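Local coordinates for AlyQ (Persicobacter sp. CCB-QB2, PDB 7D29), which probably belongs to an alginate lyase, in which this calcium-binding F5/8 type C domain is likely to bind carbohydrate, at residues 61-66 / 125-130. Sequence-based numbering, arbitrary orientation.
Sequences AWYNGD and SITEVA. With CA (calcium ion), chain B.
Ala61 faces both Thr127 and Glu128, the signature of a classic beta bulge, where the end of strand 52-62 pairs antiparallel with strand 123-133 in the F5/8 type C beta-sandwich. Ala61 N donates to Glu128 O at 2.8 Å, almost straight at 173°, and Thr127 N returns a bond to Ala61 O, also 2.8 Å. Beyond the bulge, Tyr63 N reaches Ser125 O at 3.0 Å, coming in from above the carbonyl plane.

On the interior face, Trp62 and Ile126 run side by side in the same direction. The six-membered ring of the indole touches the isoleucine, Trp62 CZ3 lying 3.6 Å from Ile126 CG1, with Ile126 CD1 continuing the contact toward Trp62 CH2. In both residues the gamma atom concerned stands anti to the carbonyl carbon (chi1 -67° for Trp62, -63° for Ile126), which keeps the two side chains in step. Tyr63 CB packs against Ser125 CB at 3.4 Å, while Thr127 CG2 sits near the plane of the tyrosine ring, at its edge.

Further out, Trp62 NE1 is hydrogen-bonded to Tyr101 OH, and the indole meets the ring of Phe72; Ile113 of strand 110-118, from the other sheet, covers Ile126. With an alanine at Trp62, Ile126 would probably lose its aromatic neighbour and Tyr101 OH the indole N-H, and a gap would be likely to open between the sheets. The corner at Thr127 turns its carbonyl away from Ala61: Thr127 O binds calcium at 2.3 Å, with Asp29 OD1 and the carbonyls of Asn26, Asn31 and Thr34 among the ion's five other ligands. Thr127 OG1 donates to a water at 2.8 Å, which in turn donates to Trp62 O.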
loop_
_atom_site.group_PDB
_atom_site.type_symbol
_atom_site.label_atom_id
_atom_site.label_comp_id
_atom_site.label_asym_id
_atom_site.label_seq_id
_atom_site.Cartn_x
_atom_site.Cartn_y
_atom_site.Cartn_z
ATOM N N ALA A 61 3.938 1.481 -5.200
ATOM C CA ALA A 61 5.058 2.225 -5.821
ATOM C C ALA A 61 5.495 3.256 -4.807
ATOM O O ALA A 61 4.665 3.996 -4.323
ATOM C CB ALA A 61 4.658 2.923 -7.107
ATOM N N TRP A 62 6.757 3.272 -4.517
ATOM C CA TRP A 62 7.315 4.095 -3.425
ATOM C C TRP A 62 7.910 5.372 -4.011
ATOM O O TRP A 62 8.578 5.319 -5.046
ATOM C CB TRP A 62 8.361 3.268 -2.668
ATOM C CG TRP A 62 7.747 2.125 -1.928
ATOM C CD1 TRP A 62 7.639 0.827 -2.365
ATOM C CD2 TRP A 62 7.141 2.160 -0.637
ATOM N NE1 TRP A 62 6.964 0.071 -1.454
ATOM C CE2 TRP A 62 6.676 0.852 -0.366
ATOM C CE3 TRP A 62 6.900 3.172 0.313
ATOM C CZ2 TRP A 62 6.027 0.547 0.819
ATOM C CZ3 TRP A 62 6.278 2.841 1.494
ATOM C CH2 TRP A 62 5.830 1.549 1.728
ATOM N N TYR A 63 7.703 6.506 -3.340
ATOM C CA TYR A 63 8.387 7.762 -3.697
ATOM C C TYR A 63 9.898 7.574 -3.530
ATOM O O TYR A 63 10.331 7.047 -2.479
ATOM C CB TYR A 63 7.920 8.831 -2.724
ATOM C CG TYR A 63 8.525 10.186 -2.985
ATOM C CD1 TYR A 63 8.228 10.870 -4.150
ATOM C CD2 TYR A 63 9.299 10.800 -2.025
ATOM C CE1 TYR A 63 8.727 12.147 -4.379
ATOM C CE2 TYR A 63 9.796 12.075 -2.246
ATOM C CZ TYR A 63 9.525 12.734 -3.426
ATOM O OH TYR A 63 10.053 13.989 -3.653
ATOM N N ASN A 64 10.680 7.999 -4.513
ATOM C CA ASN A 64 12.152 7.760 -4.509
ATOM C C ASN A 64 12.427 6.267 -4.230
ATOM O O ASN A 64 13.419 5.892 -3.546
ATOM C CB ASN A 64 12.840 8.677 -3.497
ATOM C CG ASN A 64 12.892 10.123 -3.927
ATOM O OD1 ASN A 64 12.756 10.443 -5.096
ATOM N ND2 ASN A 64 13.131 11.013 -2.983
ATOM N N GLY A 65 11.578 5.371 -4.763
ATOM C CA GLY A 65 11.698 3.937 -4.509
ATOM C C GLY A 65 12.943 3.288 -5.076
ATOM O O GLY A 65 13.345 2.239 -4.561
ATOM N N ASP A 66 13.598 3.946 -6.021
ATOM C CA ASP A 66 14.860 3.458 -6.624
ATOM C C ASP A 66 16.066 4.027 -5.871
ATOM O O ASP A 66 17.194 3.757 -6.295
ATOM C CB ASP A 66 14.898 3.832 -8.100
ATOM C CG ASP A 66 15.091 5.321 -8.370
ATOM O OD1 ASP A 66 14.936 6.167 -7.434
ATOM O OD2 ASP A 66 15.392 5.632 -9.514
ATOM N N SER A 125 6.111 7.778 2.041
ATOM C CA SER A 125 5.666 8.422 0.793
ATOM C C SER A 125 5.442 7.353 -0.279
ATOM O O SER A 125 6.382 6.700 -0.681
ATOM C CB SER A 125 6.613 9.465 0.310
ATOM O OG SER A 125 6.657 10.561 1.215
ATOM N N ILE A 126 4.206 7.268 -0.720
ATOM C CA ILE A 126 3.715 6.219 -1.659
ATOM C C ILE A 126 3.103 6.940 -2.844
ATOM O O ILE A 126 2.181 7.789 -2.654
ATOM C CB ILE A 126 2.705 5.273 -0.960
ATOM C CG1 ILE A 126 3.393 4.522 0.191
ATOM C CG2 ILE A 126 2.152 4.247 -1.944
ATOM C CD1 ILE A 126 2.483 3.644 0.977
ATOM N N THR A 127 3.495 6.558 -4.067
ATOM C CA THR A 127 2.942 7.204 -5.257
ATOM C C THR A 127 1.746 6.473 -5.861
ATOM O O THR A 127 0.895 7.147 -6.498
ATOM C CB THR A 127 4.035 7.340 -6.315
ATOM O OG1 THR A 127 4.479 6.043 -6.707
ATOM C CG2 THR A 127 5.180 8.181 -5.827
ATOM N N GLU A 128 1.631 5.169 -5.677
ATOM C CA GLU A 128 0.530 4.370 -6.270
ATOM C C GLU A 128 0.357 3.096 -5.455
ATOM O O GLU A 128 1.345 2.543 -5.012
ATOM C CB GLU A 128 0.785 3.973 -7.732
ATOM C CG GLU A 128 -0.434 3.486 -8.536
ATOM C CD GLU A 128 -0.128 3.272 -10.030
ATOM O OE1 GLU A 128 1.094 3.265 -10.394
ATOM O OE2 GLU A 128 -1.053 3.116 -10.861
ATOM N N VAL A 129 -0.888 2.666 -5.332
ATOM C CA VAL A 129 -1.212 1.357 -4.731
ATOM C C VAL A 129 -2.246 0.685 -5.632
ATOM O O VAL A 129 -3.187 1.347 -6.154
ATOM C CB VAL A 129 -1.739 1.493 -3.294
ATOM C CG1 VAL A 129 -2.257 0.185 -2.774
ATOM C CG2 VAL A 129 -0.679 2.059 -2.370
ATOM N N ALA A 130 -2.127 -0.628 -5.773
ATOM C CA ALA A 130 -3.158 -1.418 -6.447
ATOM C C ALA A 130 -3.315 -2.720 -5.670
ATOM O O ALA A 130 -2.346 -3.200 -5.061
ATOM C CB ALA A 130 -2.877 -1.650 -7.904
HETATM CA CA CA B . 0.012 8.970 -7.558
HETATM O O HOH W 1 7.195 5.657 -7.421
#